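Local coordinates for hypothetical protein PA5202 (Pseudomonas aeruginosa, PDB 1ZKI) that adopts the hotdog fold of the thioesterases and probably hydrolyses acyl-CoA thioesters, at residues 42-45 and 46-50; 55-58 and 59-63. All coordinates share one frame; numbering follows the deposited sequence. Where two conformers were deposited one is given.

Interaction 1. Residues 42-45 and 46-50; sequences LRNR and GGVMH
The carbonyl O of Leu42 accepts a hydrogen bond from His50 N at 2.8 Å. The leucine CD1 lies loosely by the CE of selenomethionine Met49, and both residues also pack on Leu36. In the conformer given, the Arg43 chain bends at chi2 (-149°) and the carbonyl O of Gly47 lies at the edge of its guanidinium, near the plane. The spacing from Arg43 NH2 to Gly47 O, 2.5 Å, is too short to be trusted, and with a second conformer deposited the bond is doubtful. NH2 also bonds Ala90 O. Asn44 uses backbone and side chain alike. Its N donates to Val48 O at 2.9 Å, and its O accepts Gly47 N at 3.0 Å, closing a type I beta turn from Asn44 to Gly47. Its OD1 accepts Val48 N at 3.1 Å, from above the amide plane, and weakly Gly46 N. The CG2 of Val48 lies alongside the same amide. The CB of Asn44 also meets CD2 of the His50 ring at 3.4 Å. His50 ND1 caps the following helix at Gly52 N. The Asn44 amide oxygen thus holds the turn from inside, which probably limits rotation of the side chain.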
ATOM      1  N   LEU A  42       0.478   3.241  25.663  1.00 11.19           N
ATOM      2  CA  LEU A  42       0.351   2.688  24.309  1.00 12.15           C
ATOM      3  C   LEU A  42       0.347   1.158  24.293  1.00 12.43           C
ATOM      4  O   LEU A  42       0.159   0.554  23.235  1.00 12.54           O
ATOM      5  CB  LEU A  42       1.460   3.231  23.381  1.00 13.32           C
ATOM      6  CG  LEU A  42       1.569   4.757  23.222  1.00 14.35           C
ATOM      7  CD1 LEU A  42       2.621   5.114  22.169  1.00 17.87           C
ATOM      8  CD2 LEU A  42       0.215   5.392  22.876  1.00 16.04           C
ATOM      9  N   ARG A  43       0.536   0.528  25.458  1.00 13.05           N
ATOM     10  CA  ARG A  43       0.671  -0.929  25.479  0.50 13.16           C
ATOM     11  C   ARG A  43      -0.676  -1.640  25.299  1.00 13.28           C
ATOM     12  O   ARG A  43      -1.720  -1.211  25.821  1.00 12.47           O
ATOM     13  CB  ARG A  43       1.446  -1.424  26.717  0.50 13.27           C
ATOM     14  CG  ARG A  43       2.823  -0.757  26.867  0.50 14.55           C
ATOM     15  CD  ARG A  43       3.886  -1.637  27.539  0.50 16.08           C
ATOM     16  NE  ARG A  43       5.193  -0.964  27.632  0.50 17.10           N
ATOM     17  CZ  ARG A  43       6.272  -1.264  26.904  0.50 18.19           C
ATOM     18  NH1 ARG A  43       7.404  -0.587  27.079  0.50 17.92           N
ATOM     19  NH2 ARG A  43       6.238  -2.238  26.001  0.50 18.01           N
ATOM     20  N   ASN A  44      -0.645  -2.714  24.512  1.00 13.48           N
ATOM     21  CA  ASN A  44      -1.810  -3.588  24.404  1.00 14.13           C
ATOM     22  C   ASN A  44      -1.693  -4.686  25.480  1.00 15.13           C
ATOM     23  O   ASN A  44      -0.836  -4.599  26.362  1.00 14.59           O
ATOM     24  CB  ASN A  44      -1.981  -4.153  22.979  1.00 14.18           C
ATOM     25  CG  ASN A  44      -0.861  -5.098  22.565  1.00 13.62           C
ATOM     26  OD1 ASN A  44      -0.005  -5.483  23.362  1.00 13.68           O
ATOM     27  ND2 ASN A  44      -0.860  -5.461  21.277  1.00 14.86           N
ATOM     28  N   ARG A  45      -2.546  -5.701  25.424  1.00 16.53           N
ATOM     29  CA  ARG A  45      -2.524  -6.731  26.469  1.00 18.42           C
ATOM     30  C   ARG A  45      -1.226  -7.554  26.440  1.00 18.53           C
ATOM     31  O   ARG A  45      -0.812  -8.103  27.465  1.00 19.16           O
ATOM     32  CB  ARG A  45      -3.760  -7.631  26.380  1.00 18.67           C
ATOM     33  CG  ARG A  45      -5.062  -6.907  26.781  1.00 20.21           C
ATOM     34  CD  ARG A  45      -6.221  -7.877  27.035  1.00 20.95           C
ATOM     35  NE  ARG A  45      -5.921  -8.872  28.063  1.00 24.98           N
ATOM     36  CZ  ARG A  45      -6.053  -8.695  29.378  1.00 26.61           C
ATOM     37  NH1 ARG A  45      -6.479  -7.537  29.883  1.00 25.87           N
ATOM     38  NH2 ARG A  45      -5.755  -9.692  30.198  1.00 26.72           N
ATOM     39  N   GLY A  46      -0.586  -7.607  25.270  1.00 18.27           N
ATOM     40  CA  GLY A  46       0.698  -8.302  25.103  1.00 17.96           C
ATOM     41  C   GLY A  46       1.904  -7.453  25.473  1.00 17.38           C
ATOM     42  O   GLY A  46       3.057  -7.898  25.363  1.00 17.51           O
ATOM     43  N   GLY A  47       1.653  -6.226  25.905  1.00 16.20           N
ATOM     44  CA  GLY A  47       2.720  -5.327  26.339  1.00 15.84           C
ATOM     45  C   GLY A  47       3.496  -4.657  25.218  1.00 16.09           C
ATOM     46  O   GLY A  47       4.570  -4.082  25.469  1.00 17.28           O
ATOM     47  N   VAL A  48       2.967  -4.708  23.992  1.00 14.38           N
ATOM     48  CA  VAL A  48       3.590  -4.040  22.836  1.00 13.59           C
ATOM     49  C   VAL A  48       2.739  -2.866  22.320  1.00 13.46           C
ATOM     50  O   VAL A  48       1.594  -2.691  22.742  1.00 11.80           O
ATOM     51  CB  VAL A  48       3.897  -5.043  21.693  1.00 13.26           C
ATOM     52  CG1 VAL A  48       4.819  -6.150  22.212  1.00 13.49           C
ATOM     53  CG2 VAL A  48       2.609  -5.637  21.102  1.00 13.23           C
HETATM   54  N   MSE A  49       3.285  -2.072  21.402  1.00 13.05           N
HETATM   55  CA  MSE A  49       2.548  -0.911  20.901  1.00 15.76           C
HETATM   56  C   MSE A  49       1.226  -1.353  20.280  1.00 13.73           C
HETATM   57  O   MSE A  49       1.192  -2.230  19.415  1.00 12.38           O
HETATM   58  CB  MSE A  49       3.376  -0.100  19.902  1.00 15.09           C
HETATM   59  CG  MSE A  49       2.719   1.219  19.551  1.00 16.53           C
HETATM   60 SE   MSE A  49       3.952   2.240  18.422  1.00 27.05          SE
HETATM   61  CE  MSE A  49       5.262   2.695  19.661  1.00 20.60           C
ATOM     62  N   HIS A  50       0.140  -0.754  20.741  1.00 12.72           N
ATOM     63  CA  HIS A  50      -1.194  -1.169  20.316  1.00 12.88           C
ATOM     64  C   HIS A  50      -1.400  -0.861  18.830  1.00 11.88           C
ATOM     65  O   HIS A  50      -0.945   0.172  18.327  1.00 12.00           O
ATOM     66  CB  HIS A  50      -2.249  -0.455  21.150  1.00 13.07           C
ATOM     67  CG  HIS A  50      -3.599  -1.090  21.087  1.00 12.17           C
ATOM     68  ND1 HIS A  50      -4.423  -0.996  19.981  1.00 14.33           N
ATOM     69  CD2 HIS A  50      -4.291  -1.799  22.013  1.00 13.07           C
ATOM     70  CE1 HIS A  50      -5.546  -1.648  20.217  1.00 14.67           C
ATOM     71  NE2 HIS A  50      -5.496  -2.143  21.444  1.00 13.74           N
TER

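Interaction 2. Residues 55-58 and 59-63; sequences FSLM and DVTMG
Two successive turns of helix 51-70, the long central helix of the hotdog fold, meet here through i to i+4 contacts. The backbone N of Asp59 donates to Phe55 O at 2.8 Å, and Val60 N, Thr61 N and Met62 N repeat the pattern to Ser56, Leu57 and Met58. Thr61 adds a side-chain bond. Its OG1 stands beside its own backbone N (chi1 -48°), which turns the hydroxyl back along the helix to donate to Leu57 O at 2.8 Å. Leu57 O therefore accepts two bonds from one residue: the backbone N comes nearly along the carbonyl direction, and the hydroxyl from above the carbonyl plane. This satisfies a buried hydroxyl within the helix and restrains its rotation. The Leu57 CD1 lies alongside, 3.8 Å from Thr61 OG1.

In a hotdog fold the antiparallel sheet wraps round this helix. The neighbouring side chains fit that plan: Leu57 and Thr61 both pack on Val34 and Cys96, while selenomethionines Met58 and Met62 share Ala112. These two selenomethionines run side by side, pointing the same way. The Met62 chain is extended beyond CG, and this carries its CE to Met58, where it lies 3.9 Å from Met58 CG and 4.0 Å from Met58 SE.

Phe55 and Asp59 pass at a slant on another side of the helix. Ring atom CE2 of Phe55 comes 4.0 Å from Asp59 CB, while the ring and carboxylate planes are only 5° apart. The carboxylate OD1 bonds Thr78 OG1, and Phe55 packs on Cys81 and Tyr85, all on strand 76-85.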
ATOM      1  N   PHE A  55      -2.005   2.704  13.971  1.00 12.10           N
ATOM      2  CA  PHE A  55      -2.895   3.245  12.961  1.00 11.81           C
ATOM      3  C   PHE A  55      -3.050   4.761  13.121  1.00 11.74           C
ATOM      4  O   PHE A  55      -3.068   5.484  12.130  1.00 12.69           O
ATOM      5  CB  PHE A  55      -4.256   2.562  13.005  1.00 11.50           C
ATOM      6  CG  PHE A  55      -5.223   3.126  12.020  1.00 12.23           C
ATOM      7  CD1 PHE A  55      -5.357   2.547  10.756  1.00 14.46           C
ATOM      8  CD2 PHE A  55      -5.969   4.265  12.342  1.00 13.62           C
ATOM      9  CE1 PHE A  55      -6.249   3.080   9.820  1.00 16.88           C
ATOM     10  CE2 PHE A  55      -6.863   4.817  11.423  1.00 14.94           C
ATOM     11  CZ  PHE A  55      -7.012   4.221  10.157  1.00 14.84           C
ATOM     12  N   SER A  56      -3.178   5.238  14.360  1.00 11.63           N
ATOM     13  CA  SER A  56      -3.343   6.669  14.629  1.00 11.37           C
ATOM     14  C   SER A  56      -2.137   7.431  14.086  1.00 11.72           C
ATOM     15  O   SER A  56      -2.281   8.438  13.415  1.00 11.57           O
ATOM     16  CB  SER A  56      -3.514   6.916  16.124  1.00 11.69           C
ATOM     17  OG  SER A  56      -4.717   6.310  16.587  1.00 11.59           O
ATOM     18  N   LEU A  57      -0.948   6.909  14.355  1.00 11.15           N
ATOM     19  CA  LEU A  57       0.266   7.458  13.787  1.00 11.80           C
ATOM     20  C   LEU A  57       0.167   7.533  12.262  1.00 12.57           C
ATOM     21  O   LEU A  57       0.413   8.606  11.664  1.00 12.12           O
ATOM     22  CB  LEU A  57       1.446   6.594  14.206  1.00 11.99           C
ATOM     23  CG  LEU A  57       2.752   6.826  13.449  1.00 11.68           C
ATOM     24  CD1 LEU A  57       3.281   8.246  13.723  1.00 11.99           C
ATOM     25  CD2 LEU A  57       3.753   5.757  13.884  1.00 11.24           C
HETATM   26  N   MSE A  58      -0.225   6.424  11.632  1.00 13.75           N
HETATM   27  CA  MSE A  58      -0.325   6.400  10.182  1.00 15.44           C
HETATM   28  C   MSE A  58      -1.342   7.419   9.642  1.00 14.54           C
HETATM   29  O   MSE A  58      -1.038   8.170   8.725  1.00 13.75           O
HETATM   30  CB  MSE A  58      -0.669   4.992   9.681  1.00 15.31           C
HETATM   31  CG  MSE A  58      -0.692   4.923   8.167  1.00 16.73           C
HETATM   32 SE   MSE A  58      -0.881   3.079   7.639  1.00 25.80          SE
HETATM   33  CE  MSE A  58       0.865   2.468   8.280  1.00 18.24           C
ATOM     34  N   ASP A  59      -2.536   7.445  10.225  1.00 13.60           N
ATOM     35  CA  ASP A  59      -3.587   8.365   9.757  1.00 14.11           C
ATOM     36  C   ASP A  59      -3.118   9.830   9.850  1.00 13.88           C
ATOM     37  O   ASP A  59      -3.314  10.637   8.919  1.00 14.15           O
ATOM     38  CB  ASP A  59      -4.872   8.141  10.561  1.00 14.52           C
ATOM     39  CG  ASP A  59      -5.984   9.083  10.137  1.00 19.49           C
ATOM     40  OD1 ASP A  59      -6.425   9.023   8.968  1.00 22.47           O
ATOM     41  OD2 ASP A  59      -6.372   9.924  10.955  1.00 26.56           O
ATOM     42  N   VAL A  60      -2.477  10.179  10.964  1.00 12.70           N
ATOM     43  CA  VAL A  60      -1.976  11.539  11.140  1.00 12.43           C
ATOM     44  C   VAL A  60      -0.898  11.893  10.113  1.00 11.85           C
ATOM     45  O   VAL A  60      -0.933  12.976   9.529  1.00 12.17           O
ATOM     46  CB  VAL A  60      -1.509  11.784  12.582  1.00 12.51           C
ATOM     47  CG1 VAL A  60      -0.719  13.090  12.699  1.00 14.55           C
ATOM     48  CG2 VAL A  60      -2.755  11.794  13.537  1.00 13.01           C
ATOM     49  N   THR A  61       0.056  10.988   9.912  1.00 10.99           N
ATOM     50  CA  THR A  61       1.127  11.210   8.933  1.00 10.75           C
ATOM     51  C   THR A  61       0.558  11.362   7.514  1.00 10.72           C
ATOM     52  O   THR A  61       0.980  12.231   6.760  1.00 10.18           O
ATOM     53  CB  THR A  61       2.168  10.065   8.958  1.00 11.09           C
ATOM     54  OG1 THR A  61       2.551   9.809  10.317  1.00 10.76           O
ATOM     55  CG2 THR A  61       3.420  10.479   8.170  1.00 10.71           C
HETATM   56  N   MSE A  62      -0.393  10.500   7.156  1.00 11.37           N
HETATM   57  CA  MSE A  62      -1.062  10.606   5.857  1.00 13.22           C
HETATM   58  C   MSE A  62      -1.785  11.947   5.695  1.00 11.64           C
HETATM   59  O   MSE A  62      -1.699  12.555   4.645  1.00 11.90           O
HETATM   60  CB  MSE A  62      -2.029   9.442   5.656  1.00 11.62           C
HETATM   61  CG  MSE A  62      -1.345   8.112   5.449  1.00 11.03           C
HETATM   62 SE   MSE A  62      -2.831   6.777   5.330  1.00 23.81          SE
HETATM   63  CE  MSE A  62      -1.834   5.347   4.466  1.00 15.59           C
ATOM     64  N   GLY A  63      -2.474  12.416   6.740  1.00 11.72           N
ATOM     65  CA  GLY A  63      -3.142  13.722   6.688  1.00 11.59           C
ATOM     66  C   GLY A  63      -2.166  14.866   6.427  1.00 11.89           C
ATOM     67  O   GLY A  63      -2.456  15.786   5.652  1.00 12.28           O
TER

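How the interactions relate
After strand 31-37 the chain enters the loop that holds interaction 1. Residues 42-45 and 46-50 close this loop on themselves. The chain then passes directly into helix 51-70. Interaction 2 follows farther along that helix, between 55-58 and 59-63. The two are in series and neither nest nor cross. The centres of interactions 1 and 2 are about 18 Å apart. The nearest atoms of interactions 1 and 2 are about 5 Å apart, with no touch. Interaction 1 ties the loop to the helix start and to the 88-90 loop. Interaction 2 lies near the chain centre, where the helix packs against the sheet. Strand 31-37 contacts side chains of both.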